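PDB 1XJU: lysozyme from Enterobacteria phage P1, which breaks down host peptidoglycan as a signal-arrest-release endolysin with lysozyme activity, helping to lyse the infected cell and release mature virions. Local coordinates for residues E14-D19 and Q47-D52; E8-A13 and A80-A85. All blocks are in the same frame, centred on the assembly; numbering follows the deposited sequence.

Overall arrangement
Interaction 2 is buried, its centre about 7 Å from the centre of the chain, whereas interaction 1 is partly buried, about 17 Å out. Interaction 1 joins helices 13-18 and 46-67, interaction 2 helices 4-10 and 75-88; the first members of the two pairs follow each other in the chain, and so do the second. Along the chain interaction 1 is nested within the loop that interaction 2 closes. The contacts touch where Ala-13 CB packs 3.7 Å from Ala-50 CA. The chemistry follows the position. Aliphatic carbons close over a serine at the inner contact, while the outer one adds a water bridge between polar ends to one disulfide sulfur against isoleucine.

Interaction 1 of 2, residues E14-D19 and Q47-D52; sequences EGCRRD and QQIAAD
Arg-17 and Gln-47 meet at the outer margin where helix 13-18 runs beside helix 46-67, the axes of the short segments passing 10.1 Å apart. Along Arg-17, CB sits 3.3 Å from Glu-14 O of the preceding turn, and CG packs 4.3 Å from Glu-14 CA. Bends at chi2 and chi3 then carry CD and NE outward, bringing the guanidinium to the neighbouring helix. Arg-17 NH2 stops 4.1 Å from Gln-47 NE2, the two flat groups being 90° apart. Both nitrogens are donors, so a water oxygen mediates, accepting from Gln-47 NE2 at 3.1 Å and from Arg-17 NH2 over a shorter distance whose exact value is doubtful. NH1 also has a long, weak ion pair with Asp-46. Long, flexible polar chains suit this exposed margin.

Deeper in, Cys-16 carries SG anti to its backbone N (chi1 159°), aiming it between the helices, where it packs 4.1 Å from Ile-49 CG2. One turn before Arg-17, Glu-14, inferred to be an active-site residue, brings OE2 to 4.3 Å from the small methyl CB of Ala-50. The Cys-16 sulfur is disulfide-bonded to active-site Cys-23, the pairing of the inactive membrane-associated enzyme retained in this secreted form. Towards helix 46-67 it thus meets a hydrocarbon branch, which suits its low polarity, while the polar ends at the margin are joined through water.

Interaction 2 of 2, residues E8-A13 and A80-A85; sequences ELIGNA and AMTSAA
Ile-10 lies against the backbone of Ser-83, bringing the N-terminal helix 4-10 of this phage-lysozyme fold onto helix 75-88. As in T4 lysozyme, which belongs to the same class of phage muramidases, the first helix of the chain packs with the helical lobe. The approach is close, 5.6 Å between the CA atoms of Ile-10 and Ser-83, and serine suits the spot because its short side chain leaves the helix surface accessible.

The CB of Ile-10 is directed toward helix 75-88, and that of Ser-83 is directed back toward helix 4-10, so the two side chains face each other and overlap. With Ile-10 CG1 anti to the carbonyl carbon (chi1 -69°) and the chain extended beyond it, CG1 reaches 3.8 Å from Ser-83 CA and passes alongside the serine CB. CD1 carries on over the backbone of the same residue, 3.9 Å from Ser-83 CA. Beyond the serine, Ile-10 CD1 ends 4.3 Å from Thr-82 CG2. Thr-82 suits the place by having both groups: OG1 is hydrogen-bonded to Phe-78 O, one turn earlier, and the methyl is left for the isoleucine.

Leu-9, the residue before Ile-10, also directs its CB toward helix 75-88 but meets Ser-83 only through that atom; its side chain also touches Lys-145 and Glu-146 of helix 137-151. Leucine therefore serves two helices at once.

The serine hydroxyl, a buried polar group at the centre of the contact, is rotated anti to its backbone N and hydrogen-bonded to Glu-146 OE1 and Arg-142 NH2. On its apolar flank, Ser-83 OG rests 3.8 Å from Leu-9 CB and 4.0 Å from Ile-10 CG1.

Interaction 1 of 2, residues E14-D19 and Q47-D52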
loop_
_atom_site.group_PDB
_atom_site.type_symbol
_atom_site.label_atom_id
_atom_site.label_comp_id
_atom_site.label_asym_id
_atom_site.label_seq_id
_atom_site.Cartn_x
_atom_site.Cartn_y
_atom_site.Cartn_z
ATOM N N GLU A 14 -1.528 -10.929 13.955
ATOM C CA GLU A 14 -2.656 -11.735 14.342
ATOM C C GLU A 14 -3.889 -11.296 13.553
ATOM O O GLU A 14 -4.769 -12.075 13.206
ATOM C CB GLU A 14 -2.805 -11.655 15.872
ATOM C CG GLU A 14 -1.568 -12.146 16.691
ATOM C CD GLU A 14 -0.174 -11.451 16.459
ATOM O OE1 GLU A 14 -0.067 -10.132 16.397
ATOM O OE2 GLU A 14 0.868 -12.261 16.369
ATOM N N GLY A 15 -3.978 -10.007 13.249
ATOM C CA GLY A 15 -5.025 -9.490 12.362
ATOM C C GLY A 15 -4.941 -10.023 10.931
ATOM O O GLY A 15 -5.968 -10.283 10.311
ATOM N N CYS A 16 -3.749 -10.151 10.406
ATOM C CA CYS A 16 -3.528 -10.854 9.123
ATOM C C CYS A 16 -3.962 -12.326 9.143
ATOM O O CYS A 16 -4.529 -12.823 8.187
ATOM C CB CYS A 16 -2.071 -10.684 8.697
ATOM S SG CYS A 16 -1.360 -11.851 7.531
ATOM N N ARG A 17 -3.759 -12.962 10.263
ATOM C CA ARG A 17 -4.199 -14.344 10.401
ATOM C C ARG A 17 -5.709 -14.440 10.332
ATOM O O ARG A 17 -6.247 -15.385 9.732
ATOM C CB ARG A 17 -3.777 -14.883 11.736
ATOM C CG ARG A 17 -2.451 -15.286 11.943
ATOM C CD ARG A 17 -2.488 -16.433 12.938
ATOM N NE ARG A 17 -1.575 -16.227 14.021
ATOM C CZ ARG A 17 -1.107 -17.209 14.768
ATOM N NH1 ARG A 17 -1.473 -18.474 14.527
ATOM N NH2 ARG A 17 -0.271 -16.913 15.747
ATOM N N ARG A 18 -6.425 -13.508 10.923
ATOM C CA ARG A 18 -7.863 -13.628 10.874
ATOM C C ARG A 18 -8.468 -12.988 9.639
ATOM O O ARG A 18 -9.498 -13.479 9.172
ATOM C CB ARG A 18 -8.520 -13.143 12.138
ATOM C CG ARG A 18 -8.554 -11.742 12.281
ATOM C CD ARG A 18 -9.590 -11.225 13.328
ATOM N NE ARG A 18 -9.254 -9.830 13.446
ATOM C CZ ARG A 18 -8.223 -9.397 14.128
ATOM N NH1 ARG A 18 -7.489 -10.229 14.857
ATOM N NH2 ARG A 18 -7.918 -8.115 14.084
ATOM N N ASP A 19 -7.857 -11.927 9.110
ATOM C CA ASP A 19 -8.386 -11.178 7.964
ATOM C C ASP A 19 -7.212 -11.017 7.015
ATOM O O ASP A 19 -6.348 -10.150 7.190
ATOM C CB ASP A 19 -8.889 -9.759 8.353
ATOM C CG ASP A 19 -9.388 -8.978 7.175
ATOM O OD1 ASP A 19 -9.321 -9.446 6.060
ATOM O OD2 ASP A 19 -9.954 -7.857 7.228
ATOM N N GLN A 47 4.188 -17.541 11.889
ATOM C CA GLN A 47 5.246 -17.075 12.741
ATOM C C GLN A 47 6.276 -16.236 11.981
ATOM O O GLN A 47 6.773 -15.242 12.502
ATOM C CB GLN A 47 5.881 -18.247 13.455
ATOM C CG GLN A 47 4.905 -18.895 14.486
ATOM C CD GLN A 47 3.695 -19.657 13.847
ATOM O OE1 GLN A 47 3.824 -20.260 12.730
ATOM N NE2 GLN A 47 2.545 -19.655 14.534
ATOM N N GLN A 48 6.545 -16.565 10.731
ATOM C CA GLN A 48 7.423 -15.744 9.947
ATOM C C GLN A 48 6.799 -14.371 9.658
ATOM O O GLN A 48 7.482 -13.328 9.708
ATOM C CB GLN A 48 7.812 -16.397 8.632
ATOM C CG GLN A 48 8.843 -15.435 7.968
ATOM C CD GLN A 48 9.511 -15.885 6.723
ATOM O OE1 GLN A 48 9.378 -17.030 6.295
ATOM N NE2 GLN A 48 10.270 -14.984 6.145
ATOM N N ILE A 49 5.508 -14.365 9.353
ATOM C CA ILE A 49 4.792 -13.106 9.122
ATOM C C ILE A 49 4.904 -12.249 10.368
ATOM O O ILE A 49 5.203 -11.025 10.295
ATOM C CB ILE A 49 3.357 -13.362 8.695
ATOM C CG1 ILE A 49 3.311 -13.994 7.310
ATOM C CG2 ILE A 49 2.546 -12.038 8.715
ATOM C CD1 ILE A 49 1.998 -14.541 6.898
ATOM N N ALA A 50 4.708 -12.823 11.544
ATOM C CA ALA A 50 4.809 -12.063 12.754
ATOM C C ALA A 50 6.226 -11.580 12.987
ATOM O O ALA A 50 6.419 -10.414 13.405
ATOM C CB ALA A 50 4.367 -12.911 13.933
ATOM N N ALA A 51 7.233 -12.415 12.709
ATOM C CA ALA A 51 8.600 -12.037 12.973
ATOM C C ALA A 51 9.021 -10.865 12.077
ATOM O O ALA A 51 9.846 -10.058 12.494
ATOM C CB ALA A 51 9.508 -13.213 12.710
ATOM N N ASP A 52 8.490 -10.825 10.855
ATOM C CA ASP A 52 8.893 -9.807 9.893
ATOM C C ASP A 52 8.002 -8.590 9.847
ATOM O O ASP A 52 8.241 -7.678 9.041
ATOM C CB ASP A 52 8.956 -10.461 8.530
ATOM C CG ASP A 52 10.141 -11.413 8.453
ATOM O OD1 ASP A 52 10.268 -12.108 7.443
ATOM O OD2 ASP A 52 11.007 -11.455 9.345
HETATM O O HOH W 1 1.631 -18.002 16.982
#

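Interaction 2 of 2, residues E8-A13 and A80-A85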
loop_
_atom_site.group_PDB
_atom_site.type_symbol
_atom_site.label_atom_id
_atom_site.label_comp_id
_atom_site.label_asym_id
_atom_site.label_seq_id
_atom_site.Cartn_x
_atom_site.Cartn_y
_atom_site.Cartn_z
ATOM N N GLU A 8 -3.420 1.759 13.091
ATOM C CA GLU A 8 -4.702 1.073 13.146
ATOM C C GLU A 8 -5.056 0.436 11.833
ATOM O O GLU A 8 -5.616 -0.632 11.829
ATOM C CB GLU A 8 -5.858 1.998 13.553
ATOM C CG GLU A 8 -5.798 2.461 15.009
ATOM C CD GLU A 8 -6.965 3.318 15.426
ATOM O OE1 GLU A 8 -7.851 3.673 14.600
ATOM O OE2 GLU A 8 -7.005 3.681 16.594
ATOM N N LEU A 9 -4.758 1.106 10.713
ATOM C CA LEU A 9 -5.064 0.577 9.424
ATOM C C LEU A 9 -4.165 -0.627 9.106
ATOM O O LEU A 9 -4.620 -1.562 8.461
ATOM C CB LEU A 9 -4.920 1.627 8.320
ATOM C CG LEU A 9 -5.890 2.793 8.481
ATOM C CD1 LEU A 9 -5.623 3.829 7.426
ATOM C CD2 LEU A 9 -7.336 2.375 8.489
ATOM N N ILE A 10 -2.895 -0.527 9.464
ATOM C CA ILE A 10 -1.964 -1.648 9.208
ATOM C C ILE A 10 -2.288 -2.868 10.080
ATOM O O ILE A 10 -2.219 -4.009 9.630
ATOM C CB ILE A 10 -0.527 -1.190 9.389
ATOM C CG1 ILE A 10 -0.141 -0.217 8.267
ATOM C CG2 ILE A 10 0.444 -2.371 9.485
ATOM C CD1 ILE A 10 1.157 0.544 8.498
ATOM N N GLY A 11 -2.678 -2.615 11.319
ATOM C CA GLY A 11 -3.007 -3.701 12.194
ATOM C C GLY A 11 -1.797 -4.491 12.613
ATOM O O GLY A 11 -0.707 -4.018 12.665
ATOM N N ASN A 12 -2.012 -5.784 12.901
ATOM C CA ASN A 12 -0.972 -6.624 13.459
ATOM C C ASN A 12 -1.037 -7.979 12.806
ATOM O O ASN A 12 -1.954 -8.310 12.075
ATOM C CB ASN A 12 -1.063 -6.661 14.999
ATOM C CG ASN A 12 -2.400 -7.113 15.484
ATOM O OD1 ASN A 12 -2.877 -8.169 15.073
ATOM N ND2 ASN A 12 -3.024 -6.346 16.389
ATOM N N ALA A 13 -0.033 -8.787 13.101
ATOM C CA ALA A 13 0.118 -10.070 12.410
ATOM C C ALA A 13 -1.043 -10.995 12.738
ATOM O O ALA A 13 -1.546 -11.740 11.886
ATOM C CB ALA A 13 1.409 -10.697 12.771
ATOM N N ALA A 80 -0.768 7.099 5.759
ATOM C CA ALA A 80 -1.649 6.444 4.803
ATOM C C ALA A 80 -0.875 5.789 3.694
ATOM O O ALA A 80 -1.179 4.643 3.288
ATOM C CB ALA A 80 -2.637 7.443 4.269
ATOM N N MET A 81 0.131 6.480 3.170
ATOM C CA MET A 81 0.920 5.936 2.074
ATOM C C MET A 81 1.746 4.734 2.526
ATOM O O MET A 81 1.924 3.759 1.789
ATOM C CB MET A 81 1.830 7.031 1.492
ATOM C CG MET A 81 1.039 8.087 0.713
ATOM S SD MET A 81 0.227 7.446 -0.783
ATOM C CE MET A 81 1.669 7.077 -1.825
ATOM N N THR A 82 2.247 4.767 3.748
ATOM C CA THR A 82 2.981 3.650 4.309
ATOM C C THR A 82 2.067 2.442 4.406
ATOM O O THR A 82 2.456 1.328 4.064
ATOM C CB THR A 82 3.561 3.988 5.689
ATOM O OG1 THR A 82 4.613 4.971 5.535
ATOM C CG2 THR A 82 4.180 2.758 6.361
ATOM N N SER A 83 0.860 2.627 4.900
ATOM C CA SER A 83 -0.136 1.553 4.951
ATOM C C SER A 83 -0.330 0.952 3.570
ATOM O O SER A 83 -0.321 -0.284 3.430
ATOM C CB SER A 83 -1.442 2.124 5.494
ATOM O OG SER A 83 -2.508 1.176 5.389
ATOM N N ALA A 84 -0.510 1.768 2.530
ATOM C CA ALA A 84 -0.711 1.261 1.190
ATOM C C ALA A 84 0.513 0.489 0.722
ATOM O O ALA A 84 0.373 -0.593 0.108
ATOM C CB ALA A 84 -1.027 2.412 0.243
ATOM N N ALA A 85 1.700 0.997 0.979
ATOM C CA ALA A 85 2.926 0.332 0.564
ATOM C C ALA A 85 3.090 -1.002 1.313
ATOM O O ALA A 85 3.569 -1.975 0.743
ATOM C CB ALA A 85 4.117 1.224 0.769
#